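Local structure of glutamyl-tRNA(Gln) amidotransferase subunit B, mitochondrial (Saccharomyces cerevisiae, 4N0H) at residues N83-F88 with L291-L296; Y108-R113 with I135-I140. The protein forms the B subunit of a mitochondrial amidotransferase assembly and carries a catalytic domain of the GatB/GatE family. All blocks are in the same frame, centred on the assembly; numbering follows the deposited sequence.

Contact 1: residues N83-F88 with L291-L296; sequences NSISQF and LPYINL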
loop_
_atom_site.group_PDB
_atom_site.type_symbol
_atom_site.label_atom_id
_atom_site.label_comp_id
_atom_site.label_asym_id
_atom_site.label_seq_id
_atom_site.Cartn_x
_atom_site.Cartn_y
_atom_site.Cartn_z
ATOM N N ASN B 83 -18.730 -0.882 -16.190
ATOM C CA ASN B 83 -18.378 -2.027 -15.362
ATOM C C ASN B 83 -19.032 -1.925 -13.986
ATOM O O ASN B 83 -19.049 -0.855 -13.380
ATOM C CB ASN B 83 -16.857 -2.122 -15.214
ATOM C CG ASN B 83 -16.366 -3.552 -15.127
ATOM O OD1 ASN B 83 -17.119 -4.458 -14.768
ATOM N ND2 ASN B 83 -15.096 -3.764 -15.457
ATOM N N SER B 84 -19.579 -3.037 -13.505
ATOM C CA SER B 84 -20.204 -3.067 -12.186
ATOM C C SER B 84 -19.183 -2.715 -11.114
ATOM O O SER B 84 -19.473 -1.967 -10.179
ATOM C CB SER B 84 -20.802 -4.446 -11.909
ATOM O OG SER B 84 -19.818 -5.455 -12.050
ATOM N N ILE B 85 -17.980 -3.256 -11.269
ATOM C CA ILE B 85 -16.857 -2.917 -10.412
ATOM C C ILE B 85 -15.664 -2.560 -11.287
ATOM O O ILE B 85 -15.265 -3.346 -12.145
ATOM C CB ILE B 85 -16.440 -4.109 -9.532
ATOM C CG1 ILE B 85 -17.563 -4.499 -8.568
ATOM C CG2 ILE B 85 -15.164 -3.791 -8.764
ATOM C CD1 ILE B 85 -17.765 -3.515 -7.442
ATOM N N SER B 86 -15.103 -1.374 -11.091
ATOM C CA SER B 86 -13.796 -1.089 -11.669
ATOM C C SER B 86 -12.793 -0.736 -10.573
ATOM O O SER B 86 -13.170 -0.439 -9.436
ATOM C CB SER B 86 -13.863 -0.020 -12.772
ATOM O OG SER B 86 -14.237 1.247 -12.265
ATOM N N GLN B 87 -11.514 -0.796 -10.915
ATOM C CA GLN B 87 -10.457 -0.609 -9.937
ATOM C C GLN B 87 -9.238 -0.023 -10.619
ATOM O O GLN B 87 -9.115 -0.072 -11.848
ATOM C CB GLN B 87 -10.080 -1.950 -9.302
ATOM C CG GLN B 87 -9.696 -3.008 -10.321
ATOM C CD GLN B 87 -8.935 -4.179 -9.718
ATOM O OE1 GLN B 87 -9.280 -4.677 -8.644
ATOM N NE2 GLN B 87 -7.883 -4.619 -10.410
ATOM N N PHE B 88 -8.339 0.538 -9.820
ATOM C CA PHE B 88 -7.084 1.054 -10.332
ATOM C C PHE B 88 -5.946 0.104 -9.992
ATOM O O PHE B 88 -5.901 -0.449 -8.895
ATOM C CB PHE B 88 -6.805 2.444 -9.760
ATOM C CG PHE B 88 -7.723 3.502 -10.284
ATOM C CD1 PHE B 88 -8.900 3.806 -9.624
ATOM C CD2 PHE B 88 -7.424 4.174 -11.455
ATOM C CE1 PHE B 88 -9.752 4.776 -10.114
ATOM C CE2 PHE B 88 -8.276 5.145 -11.950
ATOM C CZ PHE B 88 -9.438 5.445 -11.279
ATOM N N LEU B 291 -6.899 2.089 -2.715
ATOM C CA LEU B 291 -8.075 2.685 -3.335
ATOM C C LEU B 291 -9.275 1.740 -3.320
ATOM O O LEU B 291 -9.148 0.559 -3.632
ATOM C CB LEU B 291 -7.758 3.119 -4.768
ATOM C CG LEU B 291 -6.694 4.214 -4.888
ATOM C CD1 LEU B 291 -6.162 4.291 -6.307
ATOM C CD2 LEU B 291 -7.271 5.558 -4.456
ATOM N N PRO B 292 -10.451 2.264 -2.947
ATOM C CA PRO B 292 -11.676 1.455 -2.980
ATOM C C PRO B 292 -12.072 1.145 -4.417
ATOM O O PRO B 292 -11.738 1.922 -5.305
ATOM C CB PRO B 292 -12.730 2.384 -2.359
ATOM C CG PRO B 292 -11.954 3.465 -1.657
ATOM C CD PRO B 292 -10.697 3.628 -2.454
ATOM N N TYR B 293 -12.767 0.032 -4.641
ATOM C CA TYR B 293 -13.359 -0.256 -5.943
ATOM C C TYR B 293 -14.294 0.877 -6.353
ATOM O O TYR B 293 -14.870 1.552 -5.502
ATOM C CB TYR B 293 -14.188 -1.538 -5.887
ATOM C CG TYR B 293 -13.413 -2.816 -5.677
ATOM C CD1 TYR B 293 -12.267 -3.096 -6.411
ATOM C CD2 TYR B 293 -13.841 -3.754 -4.749
ATOM C CE1 TYR B 293 -11.566 -4.276 -6.219
ATOM C CE2 TYR B 293 -13.151 -4.931 -4.549
ATOM C CZ TYR B 293 -12.016 -5.190 -5.281
ATOM O OH TYR B 293 -11.341 -6.373 -5.066
ATOM N N ILE B 294 -14.440 1.086 -7.657
ATOM C CA ILE B 294 -15.505 1.938 -8.163
ATOM C C ILE B 294 -16.750 1.066 -8.293
ATOM O O ILE B 294 -16.802 0.184 -9.146
ATOM C CB ILE B 294 -15.146 2.544 -9.537
ATOM C CG1 ILE B 294 -13.990 3.536 -9.397
ATOM C CG2 ILE B 294 -16.360 3.230 -10.175
ATOM C CD1 ILE B 294 -13.571 4.165 -10.705
ATOM N N ASN B 295 -17.735 1.302 -7.433
ATOM C CA ASN B 295 -18.970 0.520 -7.434
ATOM C C ASN B 295 -20.189 1.427 -7.525
ATOM O O ASN B 295 -20.713 1.878 -6.511
ATOM C CB ASN B 295 -19.051 -0.345 -6.174
ATOM C CG ASN B 295 -20.259 -1.264 -6.168
ATOM O OD1 ASN B 295 -20.950 -1.417 -7.176
ATOM N ND2 ASN B 295 -20.515 -1.886 -5.026
ATOM N N LEU B 296 -20.635 1.695 -8.747
ATOM C CA LEU B 296 -21.692 2.670 -8.970
ATOM C C LEU B 296 -23.070 2.025 -8.883
ATOM O O LEU B 296 -23.282 0.921 -9.382
ATOM C CB LEU B 296 -21.498 3.341 -10.332
ATOM C CG LEU B 296 -20.091 3.935 -10.475
ATOM C CD1 LEU B 296 -19.814 4.369 -11.901
ATOM C CD2 LEU B 296 -19.912 5.094 -9.513
HETATM O O HOH W 1 -18.999 0.552 -10.862
#

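Contact 2: residues Y108-R113 with I135-I140; sequences YRPFAR and ILQLQI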
loop_
_atom_site.group_PDB
_atom_site.type_symbol
_atom_site.label_atom_id
_atom_site.label_comp_id
_atom_site.label_asym_id
_atom_site.label_seq_id
_atom_site.Cartn_x
_atom_site.Cartn_y
_atom_site.Cartn_z
ATOM N N TYR B 108 -6.812 -4.261 -15.197
ATOM C CA TYR B 108 -7.613 -5.482 -15.083
ATOM C C TYR B 108 -9.117 -5.241 -15.195
ATOM O O TYR B 108 -9.843 -6.082 -15.720
ATOM C CB TYR B 108 -7.327 -6.206 -13.760
ATOM C CG TYR B 108 -5.905 -6.692 -13.607
ATOM C CD1 TYR B 108 -5.406 -7.704 -14.418
ATOM C CD2 TYR B 108 -5.064 -6.147 -12.643
ATOM C CE1 TYR B 108 -4.105 -8.151 -14.281
ATOM C CE2 TYR B 108 -3.767 -6.591 -12.494
ATOM C CZ TYR B 108 -3.291 -7.592 -13.316
ATOM O OH TYR B 108 -1.996 -8.040 -13.175
ATOM N N ARG B 109 -9.583 -4.110 -14.674
ATOM C CA ARG B 109 -11.013 -3.809 -14.648
ATOM C C ARG B 109 -11.288 -2.374 -15.090
ATOM O O ARG B 109 -11.344 -1.461 -14.269
ATOM C CB ARG B 109 -11.591 -4.047 -13.250
ATOM C CG ARG B 109 -11.368 -5.456 -12.710
ATOM C CD ARG B 109 -12.294 -5.747 -11.541
ATOM N NE ARG B 109 -13.695 -5.534 -11.908
ATOM C CZ ARG B 109 -14.465 -6.453 -12.485
ATOM N NH1 ARG B 109 -13.974 -7.655 -12.762
ATOM N NH2 ARG B 109 -15.726 -6.171 -12.783
ATOM N N PRO B 110 -11.463 -2.175 -16.401
ATOM C CA PRO B 110 -11.692 -0.846 -16.977
ATOM C C PRO B 110 -13.051 -0.277 -16.578
ATOM O O PRO B 110 -13.949 -1.030 -16.186
ATOM C CB PRO B 110 -11.627 -1.103 -18.489
ATOM C CG PRO B 110 -11.982 -2.548 -18.643
ATOM C CD PRO B 110 -11.413 -3.227 -17.430
ATOM N N PHE B 111 -13.184 1.044 -16.666
ATOM C CA PHE B 111 -14.418 1.730 -16.294
ATOM C C PHE B 111 -15.627 1.251 -17.103
ATOM O O PHE B 111 -16.710 1.069 -16.554
ATOM C CB PHE B 111 -14.263 3.250 -16.442
ATOM C CG PHE B 111 -15.450 4.032 -15.933
ATOM C CD1 PHE B 111 -16.461 4.432 -16.798
ATOM C CD2 PHE B 111 -15.562 4.352 -14.589
ATOM C CE1 PHE B 111 -17.555 5.144 -16.330
ATOM C CE2 PHE B 111 -16.653 5.067 -14.113
ATOM C CZ PHE B 111 -17.652 5.459 -14.983
ATOM N N ALA B 112 -15.437 1.063 -18.405
ATOM C CA ALA B 112 -16.516 0.631 -19.290
ATOM C C ALA B 112 -15.997 -0.232 -20.428
ATOM O O ALA B 112 -14.814 -0.192 -20.771
ATOM C CB ALA B 112 -17.271 1.837 -19.848
ATOM N N ARG B 113 -16.893 -1.016 -21.011
ATOM C CA ARG B 113 -16.554 -1.838 -22.161
ATOM C C ARG B 113 -17.648 -1.737 -23.217
ATOM O O ARG B 113 -18.792 -1.378 -22.915
ATOM C CB ARG B 113 -16.346 -3.295 -21.742
ATOM C CG ARG B 113 -15.041 -3.545 -20.994
ATOM C CD ARG B 113 -14.956 -4.977 -20.479
ATOM N NE ARG B 113 -15.658 -5.154 -19.209
ATOM C CZ ARG B 113 -16.075 -6.328 -18.740
ATOM N NH1 ARG B 113 -15.875 -7.436 -19.441
ATOM N NH2 ARG B 113 -16.701 -6.396 -17.572
ATOM N N ILE B 135 -16.040 0.087 -29.847
ATOM C CA ILE B 135 -15.115 0.435 -28.775
ATOM C C ILE B 135 -14.827 -0.795 -27.919
ATOM O O ILE B 135 -15.749 -1.488 -27.491
ATOM C CB ILE B 135 -15.689 1.546 -27.874
ATOM C CG1 ILE B 135 -16.150 2.740 -28.718
ATOM C CG2 ILE B 135 -14.667 1.977 -26.828
ATOM C CD1 ILE B 135 -15.046 3.385 -29.531
ATOM N N LEU B 136 -13.551 -1.073 -27.682
ATOM C CA LEU B 136 -13.163 -2.194 -26.836
ATOM C C LEU B 136 -13.437 -1.832 -25.382
ATOM O O LEU B 136 -14.213 -2.501 -24.694
ATOM C CB LEU B 136 -11.674 -2.508 -27.015
ATOM C CG LEU B 136 -11.124 -3.920 -26.767
ATOM C CD1 LEU B 136 -9.603 -3.884 -26.742
ATOM C CD2 LEU B 136 -11.655 -4.560 -25.495
ATOM N N GLN B 137 -12.791 -0.769 -24.916
ATOM C CA GLN B 137 -12.908 -0.366 -23.525
ATOM C C GLN B 137 -12.527 1.092 -23.292
ATOM O O GLN B 137 -12.001 1.773 -24.176
ATOM C CB GLN B 137 -12.045 -1.267 -22.642
ATOM C CG GLN B 137 -10.563 -1.168 -22.940
ATOM C CD GLN B 137 -9.764 -2.241 -22.236
ATOM O OE1 GLN B 137 -8.736 -1.962 -21.626
ATOM N NE2 GLN B 137 -10.233 -3.483 -22.322
ATOM N N LEU B 138 -12.781 1.543 -22.070
ATOM C CA LEU B 138 -12.619 2.928 -21.677
ATOM C C LEU B 138 -11.963 2.903 -20.298
ATOM O O LEU B 138 -12.489 2.276 -19.382
ATOM C CB LEU B 138 -14.009 3.555 -21.608
ATOM C CG LEU B 138 -14.270 5.051 -21.673
ATOM C CD1 LEU B 138 -15.637 5.274 -22.305
ATOM C CD2 LEU B 138 -14.221 5.653 -20.283
ATOM N N GLN B 139 -10.808 3.551 -20.153
ATOM C CA GLN B 139 -10.047 3.489 -18.898
ATOM C C GLN B 139 -9.688 4.870 -18.352
ATOM O O GLN B 139 -9.353 5.775 -19.110
ATOM C CB GLN B 139 -8.748 2.694 -19.091
ATOM C CG GLN B 139 -8.932 1.230 -19.450
ATOM C CD GLN B 139 -7.607 0.495 -19.599
ATOM O OE1 GLN B 139 -6.542 1.113 -19.661
ATOM N NE2 GLN B 139 -7.669 -0.833 -19.647
ATOM N N ILE B 140 -9.740 5.020 -17.031
ATOM C CA ILE B 140 -9.262 6.239 -16.385
ATOM C C ILE B 140 -7.842 5.992 -15.896
ATOM O O ILE B 140 -7.563 4.949 -15.302
ATOM C CB ILE B 140 -10.143 6.625 -15.182
ATOM C CG1 ILE B 140 -11.594 6.834 -15.623
ATOM C CG2 ILE B 140 -9.600 7.875 -14.493
ATOM C CD1 ILE B 140 -12.586 6.822 -14.471
#

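Contact 1: residues N83-F88 with L291-L296
Ser86 and Ile294 make an isolated antiparallel bridge, a hydrogen-bonded pair, between two loops: loop 83-88, which leads from strand 81-82 to strand 89-92, and loop 291-296, which leads from strand 286-287 to helix 298-306. Two backbone bonds define it. Ser86 N reaches Ile294 O at 3.0 Å, and Ile294 N returns a bond to Ser86 O at 2.7 Å. A water prolongs the pairing, lying 2.7 Å from Ser84 O and accepting a bond from Leu296 N.

The side chains divide between two sides of the bridge. On one, Ser86 OG is held between its own N and carbonyl carbon (chi1 66°), which brings it to 3.2 Å from Ile294 CB. CD1 of Ile294 extends further, to 3.9 Å from Phe88 CE1, while Phe88 CB meets the CD1 methyl of Leu291. On the other side, Ile85 divides its branches. Its CG2 stands 4.1 Å from the centroid of the Tyr293 ring and 29° off the normal, an off-centre CH-pi contact; its CD1 presses on the Asn295 amide, 3.6 Å from CG. Gln87 runs alongside Tyr293 in the same direction, amide and ring only 17° apart, with OE1 at the ring edge 3.4 Å from CE1.

Around the bridge, Phe88 meets Phe31 edge-to-face, Ser86 and Gln87 touch strand 102-120, and Leu296 packs on Ile68 and Met72 of helix 65-78. Asn295 meets the chain of subunit F, which forms backbone hydrogen bonds with it.

Contact 2: residues Y108-R113 with I135-I140
Phe111 and Ala112 both face Leu138, forming a classic beta bulge where the antiparallel strands 102-120 and 130-142 of the large mixed sheet run side by side. The backbone evidence is direct. Leu138 N bonds to Ala112 O at 3.0 Å, whereas the return bond from Ala112 N to Leu138 O is weak at 3.3 Å. Phe111 has helix-like backbone angles (phi -59°, psi -42°), as expected for the extra residue of a bulge, and beyond it Arg113 and Gln137 follow as a non-hydrogen-bonded pair.

The side chains fit one another on both faces. On the face that carries Gln137 and Gln139, the Pro110 ring is the bump, set into the hollow between these two extended side chains. Its CB rests 3.6 Å from Leu138 O at the floor and 3.7 Å from Gln139 CG at one wall; its CG comes within 4.2 Å of Gln137 CB at the other, the proline crossing that glutamine at about a right angle. Arg113 adds its CG, 4.1 Å from Gln137 CB, before the chain bends at chi3 and carries the guanidinium off.

On the opposite face, Phe111 has CG anti to its N (chi1 -174°), directing the ring to the notch between Leu138 and Ile140. Its CD2 meets Ile140 CD1 at 3.9 Å, the two side chains slanting across each other, and CD1 looks toward Leu138 CD2. Ala112 adds its methyl to this face, CB 4.1 Å from Leu138 CB.

Helix 65-78 lies against this second face: Ala71 and Ser75 touch Phe111, and Leu74 touches Leu138. Strand 168-174 flanks 130-142 along its other edge, where Leu136 and Gln137 make a second classic bulge opposite Val173.

How the contacts relate
Contact 2 is nested along the chain inside the long loop closed by contact 1, and the centres of the two lie about 11 Å apart. They join directly through 83-88 and 108-113. Asn83 N lies 2.8 Å from Phe111 O and Ile85 O lies 2.7 Å from Arg109 NE, both probable hydrogen bonds, while the Asn83 amide nitrogen ND2 bonds to Pro110 O. Ser86 CB also packs on Arg109 O at 3.3 Å. Segment 83-88 thus mediates between 291-296 and the bulged strand pair. The Leu296 and Phe111 side chains also touch each other, a second meeting point that involves 291-296 rather than 83-88.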